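Local atomic coordinates of glycerol dehydrogenase (Bacillus coagulans, PDB entry 6CSJ), a protein that probably oxidises glycerol to dihydroxyacetone with NAD+, and as this double mutant has acquired a D-lactate dehydrogenase activity. Residues 279-284 against 353-358; 255-260 against 272-277; 6-11 against 148-153; 87-92 against 110-115; 164-169 against 216-221. The protein carries 2 engineered substitutions. One frame throughout, in Å; residues are numbered along the deposited sequence.

Contact 1 of 5, residues 279-284 against 353-358; sequences TLAQLI and VTADSV
With CG1 turned anti to its own carbonyl carbon (chi1 -57°), Ile284 spreads its two branches over the turn of helix that carries Thr354, Ala355 and Val358. CG1 lies over the backbone of Ala355, 3.9 Å from its CA, while the ethyl tip CD1 slides past Val358 CG2 at 3.8 Å, the two side chains running in opposite senses. The CG2 branch goes the other way and meets Thr354 CG2, also at 3.8 Å; the hydroxyl of that threonine is turned back to Ala350 O in its own helix. The segments, from helices 271-285 and 345-365, cross at 107° with their axes 8.5 Å apart, an approach permitted by paired alanines in the all-helical domain of this dehydrogenase family. Ala355 CB presses directly on the backbone of the facing helix, 3.7 Å from Ala281 CA, and its methyl stands 4.0 Å from Ala281 CB. Beside it, Leu280 CD2 touches Ala355 O at 3.4 Å, and Leu280 also packs on Ile293 and Val297 of helix 290-303. An alanine in place of Ile284 is likely to leave Thr354 CG2 and Val358 CG2 without their apolar partner and open a gap beside Ala355.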
# COMPACT_ATOMS: atom_id res chain seq x y z
N THR A 279 -6.58 -12.50 -1.19
CA THR A 279 -5.54 -13.47 -0.85
C THR A 279 -6.15 -14.85 -0.60
O THR A 279 -5.61 -15.85 -1.08
CB THR A 279 -4.73 -13.01 0.38
OG1 THR A 279 -4.20 -11.71 0.13
CG2 THR A 279 -3.61 -13.99 0.70
N LEU A 280 -7.27 -14.89 0.12
CA LEU A 280 -7.96 -16.14 0.38
C LEU A 280 -8.40 -16.77 -0.94
O LEU A 280 -8.19 -17.96 -1.16
CB LEU A 280 -9.15 -15.93 1.33
CG LEU A 280 -9.98 -17.17 1.70
CD1 LEU A 280 -9.09 -18.25 2.31
CD2 LEU A 280 -11.11 -16.80 2.65
N ALA A 281 -8.98 -15.96 -1.82
CA ALA A 281 -9.37 -16.39 -3.16
C ALA A 281 -8.17 -16.91 -3.97
O ALA A 281 -8.30 -17.93 -4.65
CB ALA A 281 -10.08 -15.27 -3.91
N GLN A 282 -7.02 -16.24 -3.88
CA GLN A 282 -5.82 -16.76 -4.55
C GLN A 282 -5.45 -18.15 -4.02
O GLN A 282 -5.12 -19.03 -4.81
CB GLN A 282 -4.60 -15.84 -4.45
CG GLN A 282 -3.42 -16.42 -5.24
CD GLN A 282 -2.21 -15.53 -5.34
OE1 GLN A 282 -2.33 -14.33 -5.60
NE2 GLN A 282 -1.03 -16.11 -5.18
N LEU A 283 -5.54 -18.34 -2.71
CA LEU A 283 -5.17 -19.62 -2.11
C LEU A 283 -6.08 -20.78 -2.57
O LEU A 283 -5.62 -21.90 -2.75
CB LEU A 283 -5.14 -19.52 -0.57
CG LEU A 283 -4.10 -18.57 0.03
CD1 LEU A 283 -4.25 -18.52 1.53
CD2 LEU A 283 -2.69 -18.96 -0.34
N ILE A 284 -7.37 -20.50 -2.75
CA ILE A 284 -8.30 -21.46 -3.34
C ILE A 284 -7.92 -21.72 -4.81
O ILE A 284 -7.82 -22.87 -5.24
CB ILE A 284 -9.77 -20.97 -3.28
CG1 ILE A 284 -10.21 -20.66 -1.84
CG2 ILE A 284 -10.70 -22.00 -3.91
CD1 ILE A 284 -10.04 -21.79 -0.86
N VAL A 353 -16.16 -17.52 -5.03
CA VAL A 353 -17.33 -18.05 -4.32
C VAL A 353 -16.91 -19.11 -3.30
O VAL A 353 -17.46 -19.17 -2.20
CB VAL A 353 -18.39 -18.59 -5.31
CG1 VAL A 353 -19.54 -19.29 -4.58
CG2 VAL A 353 -18.93 -17.45 -6.16
N THR A 354 -15.91 -19.91 -3.66
CA THR A 354 -15.40 -20.94 -2.76
C THR A 354 -14.60 -20.32 -1.60
O THR A 354 -14.67 -20.82 -0.47
CB THR A 354 -14.60 -22.01 -3.53
OG1 THR A 354 -15.44 -22.59 -4.55
CG2 THR A 354 -14.10 -23.13 -2.59
N ALA A 355 -13.88 -19.24 -1.86
CA ALA A 355 -13.22 -18.49 -0.78
C ALA A 355 -14.25 -18.00 0.25
O ALA A 355 -14.04 -18.13 1.46
CB ALA A 355 -12.43 -17.32 -1.34
N ASP A 356 -15.36 -17.46 -0.26
CA ASP A 356 -16.49 -17.06 0.58
C ASP A 356 -17.06 -18.25 1.38
O ASP A 356 -17.32 -18.10 2.57
CB ASP A 356 -17.58 -16.37 -0.26
CG ASP A 356 -18.81 -16.02 0.55
OD1 ASP A 356 -18.79 -15.00 1.27
OD2 ASP A 356 -19.79 -16.78 0.47
N SER A 357 -17.22 -19.41 0.74
CA SER A 357 -17.69 -20.63 1.44
C SER A 357 -16.70 -21.09 2.51
O SER A 357 -17.11 -21.45 3.61
CB SER A 357 -17.98 -21.79 0.47
OG SER A 357 -18.85 -21.41 -0.60
N VAL A 358 -15.40 -21.08 2.19
CA VAL A 358 -14.34 -21.46 3.15
C VAL A 358 -14.33 -20.51 4.37
O VAL A 358 -14.22 -20.96 5.51
CB VAL A 358 -12.94 -21.52 2.48
CG1 VAL A 358 -11.81 -21.57 3.50
CG2 VAL A 358 -12.84 -22.73 1.57

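Contact 2 of 5, residues 255-260 against 272-277; sequences AIHNGL and GEKVAF
His257 packs against Val275 and Lys274 in the closer half of this contact, at the point where helix 252-259 approaches helix 271-285. Its CB lies 3.9 Å from Val275 CG2, and the same methyl lies beside the imidazole at CG and CD2. The ring's CD2 also meets Lys274 CB at 3.9 Å. His257 CG is anti to the backbone N (chi1 158°), which carries the ring toward the facing helix, where both aliphatic groups meet it obliquely. At its far edge ND1 donates to Asn258 OD1 at 2.9 Å, with the acceptor almost in the ring plane, though the N-H...O angle of 143° shows a bent bond, which should restrain the rotation of the imidazole. Asn258 in turn is tied to Glu334, and the His257 ring meets that of His271.

The other half is looser although buried. Leu260 CD1 approaches Phe277 CD2 only to 4.2 Å and Lys274 O to 4.4 Å. Phe277 is shared with helix 345-365, whose Ile352 and Ala355 also touch its ring, and Leu260 leans on Val325.

The more open side is that of His257 and Lys274, both partly exposed. The lysine chain bends late, and its CE passes 4.1 Å from His257 CD2. NZ, however, is held by the carbonyl oxygens of Met269 and Thr266, and remains 5.0 Å from His257 NE2. The two residues therefore meet through carbon, and the ammonium spends its hydrogen bonds on the loop leading into helix 271-285.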
# COMPACT_ATOMS: atom_id res chain seq x y z
N ALA A 255 -5.50 -8.55 -8.56
CA ALA A 255 -6.46 -8.61 -9.66
C ALA A 255 -7.89 -8.77 -9.15
O ALA A 255 -8.79 -8.08 -9.62
CB ALA A 255 -6.12 -9.71 -10.63
N ILE A 256 -8.07 -9.65 -8.17
CA ILE A 256 -9.38 -9.87 -7.55
C ILE A 256 -9.83 -8.63 -6.76
O ILE A 256 -11.02 -8.29 -6.79
CB ILE A 256 -9.42 -11.19 -6.72
CG1 ILE A 256 -9.34 -12.39 -7.67
CG2 ILE A 256 -10.71 -11.29 -5.89
CD1 ILE A 256 -8.95 -13.70 -6.99
N HIS A 257 -8.90 -7.97 -6.06
CA HIS A 257 -9.16 -6.64 -5.47
C HIS A 257 -9.76 -5.66 -6.50
O HIS A 257 -10.77 -5.01 -6.22
CB HIS A 257 -7.90 -6.04 -4.81
CG HIS A 257 -7.93 -4.54 -4.67
ND1 HIS A 257 -7.56 -3.69 -5.69
CD2 HIS A 257 -8.30 -3.75 -3.64
CE1 HIS A 257 -7.70 -2.44 -5.29
NE2 HIS A 257 -8.14 -2.45 -4.05
N ASN A 258 -9.14 -5.57 -7.68
CA ASN A 258 -9.60 -4.66 -8.74
C ASN A 258 -10.98 -5.04 -9.24
O ASN A 258 -11.84 -4.17 -9.40
CB ASN A 258 -8.63 -4.63 -9.92
CG ASN A 258 -7.30 -3.97 -9.57
OD1 ASN A 258 -7.14 -3.40 -8.50
ND2 ASN A 258 -6.35 -4.06 -10.48
N GLY A 259 -11.20 -6.33 -9.48
CA GLY A 259 -12.50 -6.82 -9.92
C GLY A 259 -13.66 -6.56 -8.96
O GLY A 259 -14.80 -6.39 -9.39
N LEU A 260 -13.37 -6.52 -7.66
CA LEU A 260 -14.39 -6.27 -6.65
C LEU A 260 -15.02 -4.87 -6.72
O LEU A 260 -16.08 -4.65 -6.13
CB LEU A 260 -13.85 -6.55 -5.24
CG LEU A 260 -13.72 -8.07 -4.91
CD1 LEU A 260 -12.84 -8.31 -3.73
CD2 LEU A 260 -15.07 -8.70 -4.62
N GLY A 272 -6.55 -2.69 1.59
CA GLY A 272 -5.95 -3.90 2.18
C GLY A 272 -6.94 -4.90 2.75
O GLY A 272 -6.66 -6.11 2.79
N GLU A 273 -8.10 -4.41 3.18
CA GLU A 273 -9.19 -5.27 3.62
C GLU A 273 -9.69 -6.14 2.46
O GLU A 273 -9.88 -7.34 2.62
CB GLU A 273 -10.34 -4.43 4.20
CG GLU A 273 -9.96 -3.72 5.50
CD GLU A 273 -11.00 -2.72 6.00
OE1 GLU A 273 -11.76 -2.16 5.19
OE2 GLU A 273 -11.03 -2.49 7.23
N LYS A 274 -9.85 -5.53 1.29
CA LYS A 274 -10.24 -6.28 0.10
C LYS A 274 -9.12 -7.19 -0.42
O LYS A 274 -9.41 -8.29 -0.90
CB LYS A 274 -10.74 -5.34 -1.00
CG LYS A 274 -12.11 -4.75 -0.67
CD LYS A 274 -12.61 -3.74 -1.70
CE LYS A 274 -11.72 -2.51 -1.78
NZ LYS A 274 -12.52 -1.28 -2.01
N VAL A 275 -7.87 -6.74 -0.30
CA VAL A 275 -6.73 -7.58 -0.67
C VAL A 275 -6.65 -8.82 0.23
O VAL A 275 -6.27 -9.89 -0.25
CB VAL A 275 -5.40 -6.77 -0.67
CG1 VAL A 275 -4.17 -7.66 -0.77
CG2 VAL A 275 -5.39 -5.78 -1.82
N ALA A 276 -7.01 -8.69 1.51
CA ALA A 276 -7.03 -9.85 2.42
C ALA A 276 -7.95 -10.95 1.91
O ALA A 276 -7.57 -12.13 1.92
CB ALA A 276 -7.46 -9.43 3.82
N PHE A 277 -9.15 -10.57 1.47
CA PHE A 277 -10.10 -11.53 0.91
C PHE A 277 -9.62 -12.07 -0.43
O PHE A 277 -9.78 -13.26 -0.72
CB PHE A 277 -11.50 -10.95 0.75
CG PHE A 277 -12.45 -11.89 0.07
CD1 PHE A 277 -13.03 -12.95 0.77
CD2 PHE A 277 -12.71 -11.76 -1.30
CE1 PHE A 277 -13.87 -13.84 0.12
CE2 PHE A 277 -13.56 -12.66 -1.94
CZ PHE A 277 -14.14 -13.69 -1.23

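Contact 3 of 5, residues 6-11 against 148-153; sequences TSPSKF and TFVIMD
Lys10 and Phe149 lie side by side on one face of the sheet and point the same way. Both side chains leave with CG anti to the carbonyl carbon (chi1 -54° for Lys10), a shared direction that lays the aliphatic chain along the phenyl ring: Lys10 CB is 3.7 Å from Phe149 CD1, and Lys10 CD is 3.6 Å from Phe149 CE1. With an alanine in place of Lys10, this flank of the Phe149 ring would probably lose its hydrocarbon cover from CG to CE.

On the face with Val150, the side chains cross instead of aligning. Phe11 reaches over the neighbouring strand, its CD2 3.9 Å from Val150 CG1 and its CE2 3.5 Å from Met152 CG. The doubly bent methionine brings SD obliquely to the Phe11 ring, a Met-aromatic contact. The other methyl of the valine, CG2, meets Pro8 CG at 3.7 Å. Helix 228-248 covers this group, with Tyr239 and Thr238 on Phe11.

Between the two layers the backbones pair. Thr148 O accepts Lys10 N at 3.1 Å and, weakly and at a poor angle, Ser9 N; Val150 N donates to Lys10 O at 3.0 Å. Strand 10-14 thereby joins 149-153 in parallel as an outermost strand of the six-stranded sheet, in the Rossmann-like N-terminal domain of the iron-containing alcohol dehydrogenase family.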
# COMPACT_ATOMS: atom_id res chain seq x y z
N THR A 6 14.25 -2.98 -6.89
CA THR A 6 14.24 -1.54 -6.74
C THR A 6 13.85 -1.17 -5.32
O THR A 6 13.18 -1.94 -4.63
CB THR A 6 13.27 -0.86 -7.71
OG1 THR A 6 11.93 -1.17 -7.33
CG2 THR A 6 13.50 -1.32 -9.13
N SER A 7 14.25 0.03 -4.90
CA SER A 7 14.05 0.48 -3.53
C SER A 7 14.09 2.00 -3.43
O SER A 7 14.73 2.67 -4.25
CB SER A 7 15.15 -0.13 -2.65
OG SER A 7 15.11 0.33 -1.31
N PRO A 8 13.41 2.55 -2.40
CA PRO A 8 13.78 3.90 -1.97
C PRO A 8 15.25 3.93 -1.61
O PRO A 8 15.81 2.91 -1.24
CB PRO A 8 12.93 4.13 -0.71
CG PRO A 8 11.82 3.15 -0.81
CD PRO A 8 12.34 1.98 -1.57
N SER A 9 15.88 5.09 -1.75
CA SER A 9 17.29 5.22 -1.42
C SER A 9 17.51 5.07 0.09
O SER A 9 18.53 4.54 0.51
CB SER A 9 17.86 6.55 -1.92
OG SER A 9 19.27 6.54 -1.75
N LYS A 10 16.55 5.55 0.88
CA LYS A 10 16.56 5.37 2.33
C LYS A 10 15.13 5.14 2.83
O LYS A 10 14.20 5.81 2.38
CB LYS A 10 17.14 6.59 3.04
CG LYS A 10 18.52 7.03 2.57
CD LYS A 10 19.16 7.97 3.58
CE LYS A 10 20.35 8.72 2.99
NZ LYS A 10 21.44 7.87 2.43
N PHE A 11 14.98 4.19 3.75
CA PHE A 11 13.73 3.99 4.47
C PHE A 11 14.05 4.19 5.95
O PHE A 11 14.91 3.50 6.50
CB PHE A 11 13.10 2.62 4.18
CG PHE A 11 11.99 2.25 5.12
CD1 PHE A 11 12.28 1.55 6.27
CD2 PHE A 11 10.67 2.61 4.87
CE1 PHE A 11 11.27 1.23 7.19
CE2 PHE A 11 9.66 2.26 5.74
CZ PHE A 11 9.96 1.58 6.91
N THR A 148 13.00 9.06 -3.13
CA THR A 148 14.34 9.08 -2.57
C THR A 148 14.36 8.60 -1.10
O THR A 148 15.10 7.68 -0.78
CB THR A 148 14.98 10.49 -2.68
OG1 THR A 148 14.56 11.12 -3.91
CG2 THR A 148 16.51 10.42 -2.65
N PHE A 149 13.54 9.20 -0.24
CA PHE A 149 13.40 8.79 1.16
C PHE A 149 11.94 8.47 1.45
O PHE A 149 11.04 9.17 0.99
CB PHE A 149 13.79 9.87 2.20
CG PHE A 149 15.22 10.37 2.15
CD1 PHE A 149 16.23 9.75 1.41
CD2 PHE A 149 15.57 11.47 2.94
CE1 PHE A 149 17.53 10.25 1.40
CE2 PHE A 149 16.87 11.97 2.94
CZ PHE A 149 17.85 11.36 2.17
N VAL A 150 11.73 7.42 2.25
CA VAL A 150 10.46 7.17 2.90
C VAL A 150 10.70 7.31 4.41
O VAL A 150 11.63 6.70 4.94
CB VAL A 150 9.93 5.76 2.58
CG1 VAL A 150 8.59 5.51 3.26
CG2 VAL A 150 9.83 5.58 1.07
N ILE A 151 9.87 8.12 5.09
CA ILE A 151 10.02 8.40 6.52
C ILE A 151 8.75 8.02 7.27
O ILE A 151 7.68 8.55 6.98
CB ILE A 151 10.36 9.88 6.78
CG1 ILE A 151 11.76 10.19 6.20
CG2 ILE A 151 10.33 10.20 8.28
CD1 ILE A 151 12.18 11.63 6.31
N MET A 152 8.87 7.12 8.26
CA MET A 152 7.74 6.63 9.04
C MET A 152 7.84 7.14 10.49
O MET A 152 8.64 6.64 11.29
CB MET A 152 7.68 5.09 9.03
CG MET A 152 7.72 4.43 7.67
SD MET A 152 6.46 5.00 6.50
CE MET A 152 4.98 4.19 7.11
N ASP A 153 7.03 8.15 10.81
CA ASP A 153 6.93 8.67 12.17
C ASP A 153 5.90 7.81 12.89
O ASP A 153 4.69 8.00 12.73
CB ASP A 153 6.50 10.15 12.17
CG ASP A 153 6.66 10.82 13.53
OD1 ASP A 153 6.33 10.21 14.58
OD2 ASP A 153 7.12 11.98 13.55

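Contact 4 of 5, residues 87-92 against 110-115; sequences VVVGIG and PVIVAP
Ile112 N donates to Val88 O at 2.8 Å, and Val88 N to Pro110 O at 3.1 Å, at the start of a regular parallel pairing. The series continues through Gly90 N to Ile112 O at 2.9 Å and Ala114 N to Gly90 O at 2.8 Å. It ends in Gly92 N to Ala114 O at 3.2 Å.

Side chains sit in register on both faces. Val88 holds CG1 in the crowded position between its N and carbonyl carbon (chi1 51°), which sets that methyl 3.8 Å from Val111 CG2. On the other face, that of Val89 and Ile112, Val89 CG2 lies 4.0 Å from Ile112 CB, and Ile91 CG1 rests near the methyl of Ala114.

Around this core, helix 94-106 covers the face of Val88 and Val113 through Ala100 and Leu97. Strands 32-36 and 149-153 flank the pair, and Thr148 OG1 takes up Val111 N. Gly92, at backbone angles that call for glycine, leads into the helix. The whole is a beta-alpha-beta crossover of a Rossmann-like sheet, its glycine-rich turn consistent with the dinucleotide-binding site of this family.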
# COMPACT_ATOMS: atom_id res chain seq x y z
N VAL A 87 13.90 20.11 -3.29
CA VAL A 87 13.45 18.83 -2.74
C VAL A 87 11.97 18.95 -2.36
O VAL A 87 11.55 19.98 -1.83
CB VAL A 87 14.33 18.35 -1.54
CG1 VAL A 87 14.38 19.39 -0.43
CG2 VAL A 87 13.84 17.02 -0.99
N VAL A 88 11.19 17.92 -2.65
CA VAL A 88 9.75 17.94 -2.36
C VAL A 88 9.41 16.89 -1.29
O VAL A 88 9.98 15.80 -1.28
CB VAL A 88 8.89 17.77 -3.65
CG1 VAL A 88 9.33 16.56 -4.47
CG2 VAL A 88 7.40 17.69 -3.31
N VAL A 89 8.50 17.25 -0.40
CA VAL A 89 8.07 16.39 0.69
C VAL A 89 6.56 16.28 0.63
O VAL A 89 5.87 17.29 0.47
CB VAL A 89 8.49 16.93 2.07
CG1 VAL A 89 8.09 15.96 3.18
CG2 VAL A 89 9.99 17.21 2.10
N GLY A 90 6.05 15.05 0.76
CA GLY A 90 4.62 14.79 0.93
C GLY A 90 4.40 14.19 2.30
O GLY A 90 5.15 13.30 2.70
N ILE A 91 3.39 14.67 3.01
CA ILE A 91 3.05 14.20 4.34
C ILE A 91 1.55 13.94 4.38
O ILE A 91 0.76 14.86 4.18
CB ILE A 91 3.45 15.22 5.45
CG1 ILE A 91 4.90 15.70 5.27
CG2 ILE A 91 3.28 14.60 6.85
CD1 ILE A 91 5.35 16.74 6.28
N GLY A 92 1.16 12.70 4.64
CA GLY A 92 -0.26 12.34 4.69
C GLY A 92 -0.56 10.98 4.09
O GLY A 92 0.26 10.07 4.14
N PRO A 110 14.60 15.48 -5.98
CA PRO A 110 14.38 14.32 -5.10
C PRO A 110 13.12 14.47 -4.24
O PRO A 110 12.63 15.58 -4.04
CB PRO A 110 15.65 14.26 -4.24
CG PRO A 110 16.28 15.62 -4.36
CD PRO A 110 15.91 16.13 -5.72
N VAL A 111 12.61 13.34 -3.75
CA VAL A 111 11.32 13.27 -3.07
C VAL A 111 11.44 12.58 -1.71
O VAL A 111 12.20 11.61 -1.56
CB VAL A 111 10.30 12.47 -3.91
CG1 VAL A 111 8.95 12.46 -3.23
CG2 VAL A 111 10.23 13.00 -5.32
N ILE A 112 10.69 13.10 -0.73
CA ILE A 112 10.52 12.47 0.58
C ILE A 112 9.03 12.24 0.76
O ILE A 112 8.24 13.17 0.65
CB ILE A 112 11.06 13.35 1.73
CG1 ILE A 112 12.57 13.60 1.52
CG2 ILE A 112 10.80 12.69 3.09
CD1 ILE A 112 13.26 14.34 2.66
N VAL A 113 8.65 10.99 1.03
CA VAL A 113 7.27 10.66 1.37
C VAL A 113 7.23 10.27 2.83
O VAL A 113 8.08 9.51 3.30
CB VAL A 113 6.65 9.58 0.44
CG1 VAL A 113 6.62 10.08 -1.00
CG2 VAL A 113 7.40 8.26 0.50
N ALA A 114 6.27 10.84 3.55
CA ALA A 114 6.12 10.65 4.98
C ALA A 114 4.66 10.31 5.28
O ALA A 114 3.88 11.21 5.59
CB ALA A 114 6.58 11.89 5.73
N PRO A 115 4.29 9.02 5.19
CA PRO A 115 2.90 8.64 5.46
C PRO A 115 2.53 8.89 6.91
O PRO A 115 3.37 8.72 7.80
CB PRO A 115 2.85 7.14 5.15
CG PRO A 115 4.10 6.83 4.41
CD PRO A 115 5.12 7.86 4.83

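Contact 5 of 5, residues 164-169 against 216-221; sequences LLVSGM and KAKLAA
Val166 and Lys218 are the residues whose CA atoms come nearest, 6.9 Å apart, between two nearly antiparallel helix segments, whose axes stand 10.3 Å apart at 163°. Such spacing is filled by side chains. Val166 CG2 lies on the aliphatic part of Lys218, 3.8 Å from its CD and 4.0 Å from its CG, meeting the chain at a slant. The lysine is fully extended from a CG anti to the backbone N (chi1 -179°), and this carries NZ past the valine to Val303 O, so the ammonium is anchored at the end of helix 290-303 while its methylenes serve as hydrocarbon. Helices 162-173 and 197-221 thus pack side by side in the helical domain, with helix 228-248 touching both through Ile234 on Leu165 and Ile233 on Ala217. Leu165 brings CD2 against the methyl of Ala221 at 3.6 Å, the tightest meeting between the segments. One turn further along helix 162-173, Met169 stretches its chain outward beyond CG and sets CE 4.3 Å from Ala217 CB and 4.1 Å from Lys218 N. Phe299 of helix 290-303 also lies against Met169, while the Val166 side chain touches Leu305.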
# COMPACT_ATOMS: atom_id res chain seq x y z
N LEU A 164 -7.07 1.20 10.14
CA LEU A 164 -6.12 1.51 9.07
C LEU A 164 -4.83 0.70 9.15
O LEU A 164 -4.29 0.30 8.11
CB LEU A 164 -5.81 3.01 9.03
CG LEU A 164 -6.93 3.90 8.44
CD1 LEU A 164 -6.70 5.36 8.80
CD2 LEU A 164 -7.06 3.74 6.92
N LEU A 165 -4.33 0.45 10.36
CA LEU A 165 -3.13 -0.38 10.53
C LEU A 165 -3.44 -1.83 10.16
O LEU A 165 -2.64 -2.49 9.49
CB LEU A 165 -2.59 -0.31 11.97
CG LEU A 165 -1.21 -0.97 12.17
CD1 LEU A 165 -0.10 -0.17 11.49
CD2 LEU A 165 -0.91 -1.14 13.64
N VAL A 166 -4.62 -2.29 10.59
CA VAL A 166 -5.10 -3.65 10.28
C VAL A 166 -5.28 -3.81 8.77
O VAL A 166 -4.86 -4.84 8.21
CB VAL A 166 -6.41 -3.96 11.03
CG1 VAL A 166 -7.04 -5.26 10.54
CG2 VAL A 166 -6.13 -4.07 12.53
N SER A 167 -5.86 -2.81 8.12
CA SER A 167 -5.99 -2.83 6.66
C SER A 167 -4.62 -2.98 5.97
O SER A 167 -4.50 -3.70 4.98
CB SER A 167 -6.71 -1.58 6.16
OG SER A 167 -7.08 -1.73 4.79
N GLY A 168 -3.60 -2.32 6.51
CA GLY A 168 -2.23 -2.50 6.04
C GLY A 168 -1.68 -3.90 6.22
O GLY A 168 -0.87 -4.35 5.42
N MET A 169 -2.13 -4.58 7.27
CA MET A 169 -1.81 -6.00 7.48
C MET A 169 -2.45 -6.86 6.38
O MET A 169 -1.82 -7.80 5.88
CB MET A 169 -2.25 -6.50 8.86
CG MET A 169 -1.65 -5.76 10.06
SD MET A 169 -2.33 -6.38 11.61
CE MET A 169 -1.93 -5.05 12.76
N LYS A 216 -0.48 -8.66 18.44
CA LYS A 216 0.21 -7.84 19.45
C LYS A 216 0.25 -6.36 19.07
O LYS A 216 0.08 -5.49 19.93
CB LYS A 216 1.64 -8.34 19.66
CG LYS A 216 1.76 -9.65 20.40
CD LYS A 216 3.20 -9.95 20.76
CE LYS A 216 4.02 -10.43 19.56
NZ LYS A 216 5.48 -10.44 19.86
N ALA A 217 0.48 -6.10 17.78
CA ALA A 217 0.49 -4.75 17.25
C ALA A 217 -0.89 -4.13 17.29
O ALA A 217 -1.03 -2.99 17.70
CB ALA A 217 1.03 -4.73 15.83
N LYS A 218 -1.92 -4.87 16.87
CA LYS A 218 -3.29 -4.36 16.94
C LYS A 218 -3.70 -3.94 18.36
O LYS A 218 -4.26 -2.88 18.55
CB LYS A 218 -4.32 -5.36 16.40
CG LYS A 218 -5.74 -4.81 16.45
CD LYS A 218 -6.79 -5.76 15.92
CE LYS A 218 -8.17 -5.19 16.24
NZ LYS A 218 -9.27 -5.71 15.38
N LEU A 219 -3.44 -4.80 19.34
CA LEU A 219 -3.82 -4.52 20.74
C LEU A 219 -3.21 -3.23 21.29
O LEU A 219 -3.85 -2.52 22.08
CB LEU A 219 -3.47 -5.71 21.64
CG LEU A 219 -4.27 -6.98 21.37
CD1 LEU A 219 -3.71 -8.14 22.18
CD2 LEU A 219 -5.75 -6.78 21.66
N ALA A 220 -1.98 -2.92 20.87
CA ALA A 220 -1.33 -1.65 21.17
C ALA A 220 -1.91 -0.47 20.37
O ALA A 220 -2.19 0.59 20.94
CB ALA A 220 0.18 -1.76 20.94
N ALA A 221 -2.09 -0.67 19.06
CA ALA A 221 -2.55 0.41 18.15
C ALA A 221 -3.99 0.85 18.39
O ALA A 221 -4.32 2.00 18.16
CB ALA A 221 -2.35 0.02 16.70

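How the contacts relate
Contacts 3 and 4 belong to one parallel sheet, their centres about 10 Å apart: strands 149-153 and 111-115 are neighbours, probably bonded by Ile151 N to Val113 O at 2.9 Å, and contact 4 is nested within the chain loop closed by contact 3. Contacts 1, 2 and 5 lie in the helical domain. Contacts 1 and 2 share helix 271-285 and touch where Ala281 CB meets Ile256 CD1 at 3.6 Å. Contact 5 reaches contact 2 through Ser167 OG, 3.3 Å from Glu273 N. The centres of contacts 2 and 4 are about 27 Å apart, across the chain's centre; in this family the active-site cleft lies between the two domains.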